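Local coordinates for 2-oxoglutarate dehydrogenase E2 component (PDB 2EQ7), which binds lipoamide dehydrogenase (E3) through its peripheral subunit-binding domain, probably tethering it to the 2-oxoglutarate dehydrogenase complex, at residues L1-A6 with G26-K31. Sequence-based numbering, arbitrary orientation.
Sequences LAMPAA and GGRILK
Ala2 lays its methyl against the branched CB of Ile29, with Ala2 CB to Ile29 CB only 3.4 Å, tighter than normal van der Waals contact. The next residue makes a nearly straight hydrogen bond: Met3 N donates to Ile29 O at 3.0 Å, with 177° at the hydrogen. The N-H reaches the oxygen from 32° out of the carbonyl plane. The methyl of Ala6 also lies against this oxygen, 3.0 Å from Ala6 CB to Ile29 O. Both segments run into helices, with Met3 and Leu30 as the N-caps of 4-12 and 31-34. This is the compact two-helix fold of the E3-binding domain, and Val34 of the second helix packs on Ala6 and Ile29. The Met3 chain bends at chi2 (-61°) and chi3. Met3 CG sits 3.6 Å from Leu30 CD2, the two chains side by side and pointing the same way. Nearer the N-terminus, Arg28 CA makes a C-H...O contact with Leu1 O at 3.0 Å. Lys31 CD rests on Ala5 CB. The extended Arg28 chain leads away to two neighbouring chains of another protein, with a cation-pi contact to an aromatic side chain of one, whose acidic side chains also pair with Lys31 NZ, and a salt bridge to an acidic side chain of the other.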
loop_
_atom_site.group_PDB
_atom_site.type_symbol
_atom_site.label_atom_id
_atom_site.label_comp_id
_atom_site.label_asym_id
_atom_site.label_seq_id
_atom_site.Cartn_x
_atom_site.Cartn_y
_atom_site.Cartn_z
ATOM N N LEU C 1 -15.582 -2.869 20.971
ATOM C CA LEU C 1 -15.531 -1.698 21.893
ATOM C C LEU C 1 -14.108 -1.188 22.083
ATOM O O LEU C 1 -13.835 -0.001 21.898
ATOM C CB LEU C 1 -16.116 -2.076 23.258
ATOM C CG LEU C 1 -15.952 -1.048 24.384
ATOM C CD1 LEU C 1 -16.598 0.263 23.978
ATOM C CD2 LEU C 1 -16.573 -1.579 25.664
ATOM N N ALA C 2 -13.205 -2.090 22.455
ATOM C CA ALA C 2 -11.812 -1.730 22.683
ATOM C C ALA C 2 -10.906 -2.209 21.555
ATOM O O ALA C 2 -11.369 -2.791 20.571
ATOM C CB ALA C 2 -11.338 -2.311 24.011
ATOM N N MET C 3 -9.611 -1.952 21.707
ATOM C CA MET C 3 -8.628 -2.365 20.715
ATOM C C MET C 3 -8.292 -3.838 20.941
ATOM O O MET C 3 -8.258 -4.308 22.079
ATOM C CB MET C 3 -7.362 -1.513 20.837
ATOM C CG MET C 3 -7.565 -0.040 20.532
ATOM S SD MET C 3 -8.145 0.224 18.849
ATOM C CE MET C 3 -6.580 0.342 17.957
ATOM N N PRO C 4 -8.043 -4.584 19.854
ATOM C CA PRO C 4 -7.709 -6.011 19.891
ATOM C C PRO C 4 -6.669 -6.435 20.932
ATOM O O PRO C 4 -6.815 -7.483 21.563
ATOM C CB PRO C 4 -7.253 -6.284 18.462
ATOM C CG PRO C 4 -8.160 -5.396 17.674
ATOM C CD PRO C 4 -8.102 -4.102 18.461
ATOM N N ALA C 5 -5.620 -5.637 21.109
ATOM C CA ALA C 5 -4.583 -5.965 22.083
ATOM C C ALA C 5 -5.084 -5.738 23.506
ATOM O O ALA C 5 -4.642 -6.403 24.444
ATOM C CB ALA C 5 -3.330 -5.129 21.829
ATOM N N ALA C 6 -6.005 -4.794 23.660
ATOM C CA ALA C 6 -6.573 -4.485 24.966
ATOM C C ALA C 6 -7.426 -5.659 25.427
ATOM O O ALA C 6 -7.381 -6.054 26.593
ATOM C CB ALA C 6 -7.421 -3.223 24.882
ATOM N N GLY C 26 -12.486 7.811 20.155
ATOM C CA GLY C 26 -13.878 7.515 20.433
ATOM C C GLY C 26 -13.987 6.633 21.662
ATOM O O GLY C 26 -13.223 6.792 22.615
ATOM N N GLY C 27 -14.932 5.699 21.642
ATOM C CA GLY C 27 -15.103 4.803 22.770
ATOM C C GLY C 27 -14.318 3.518 22.583
ATOM O O GLY C 27 -14.894 2.469 22.294
ATOM N N ARG C 28 -13.000 3.598 22.744
ATOM C CA ARG C 28 -12.135 2.433 22.587
ATOM C C ARG C 28 -11.107 2.356 23.708
ATOM O O ARG C 28 -10.435 3.341 24.018
ATOM C CB ARG C 28 -11.409 2.487 21.242
ATOM C CG ARG C 28 -12.331 2.556 20.039
ATOM C CD ARG C 28 -11.541 2.733 18.755
ATOM N NE ARG C 28 -12.417 2.876 17.595
ATOM C CZ ARG C 28 -11.987 3.071 16.354
ATOM N NH1 ARG C 28 -12.859 3.190 15.361
ATOM N NH2 ARG C 28 -10.686 3.146 16.102
ATOM N N ILE C 29 -10.986 1.178 24.309
ATOM C CA ILE C 29 -10.035 0.968 25.392
ATOM C C ILE C 29 -8.696 0.495 24.835
ATOM O O ILE C 29 -8.615 -0.555 24.199
ATOM C CB ILE C 29 -10.552 -0.088 26.396
ATOM C CG1 ILE C 29 -11.841 0.408 27.058
ATOM C CG2 ILE C 29 -9.491 -0.373 27.448
ATOM C CD1 ILE C 29 -12.454 -0.581 28.030
ATOM N N LEU C 30 -7.652 1.282 25.073
ATOM C CA LEU C 30 -6.314 0.938 24.606
ATOM C C LEU C 30 -5.685 -0.025 25.607
ATOM O O LEU C 30 -6.045 -0.022 26.785
ATOM C CB LEU C 30 -5.453 2.199 24.488
ATOM C CG LEU C 30 -5.982 3.313 23.580
ATOM C CD1 LEU C 30 -5.051 4.512 23.651
ATOM C CD2 LEU C 30 -6.096 2.809 22.149
ATOM N N LYS C 31 -4.752 -0.847 25.143
ATOM C CA LYS C 31 -4.092 -1.809 26.019
ATOM C C LYS C 31 -3.383 -1.102 27.169
ATOM O O LYS C 31 -3.134 -1.700 28.217
ATOM C CB LYS C 31 -3.087 -2.651 25.228
ATOM C CG LYS C 31 -1.971 -1.848 24.593
ATOM C CD LYS C 31 -1.047 -2.729 23.768
ATOM C CE LYS C 31 -0.293 -3.733 24.620
ATOM N NZ LYS C 31 0.694 -4.487 23.800
#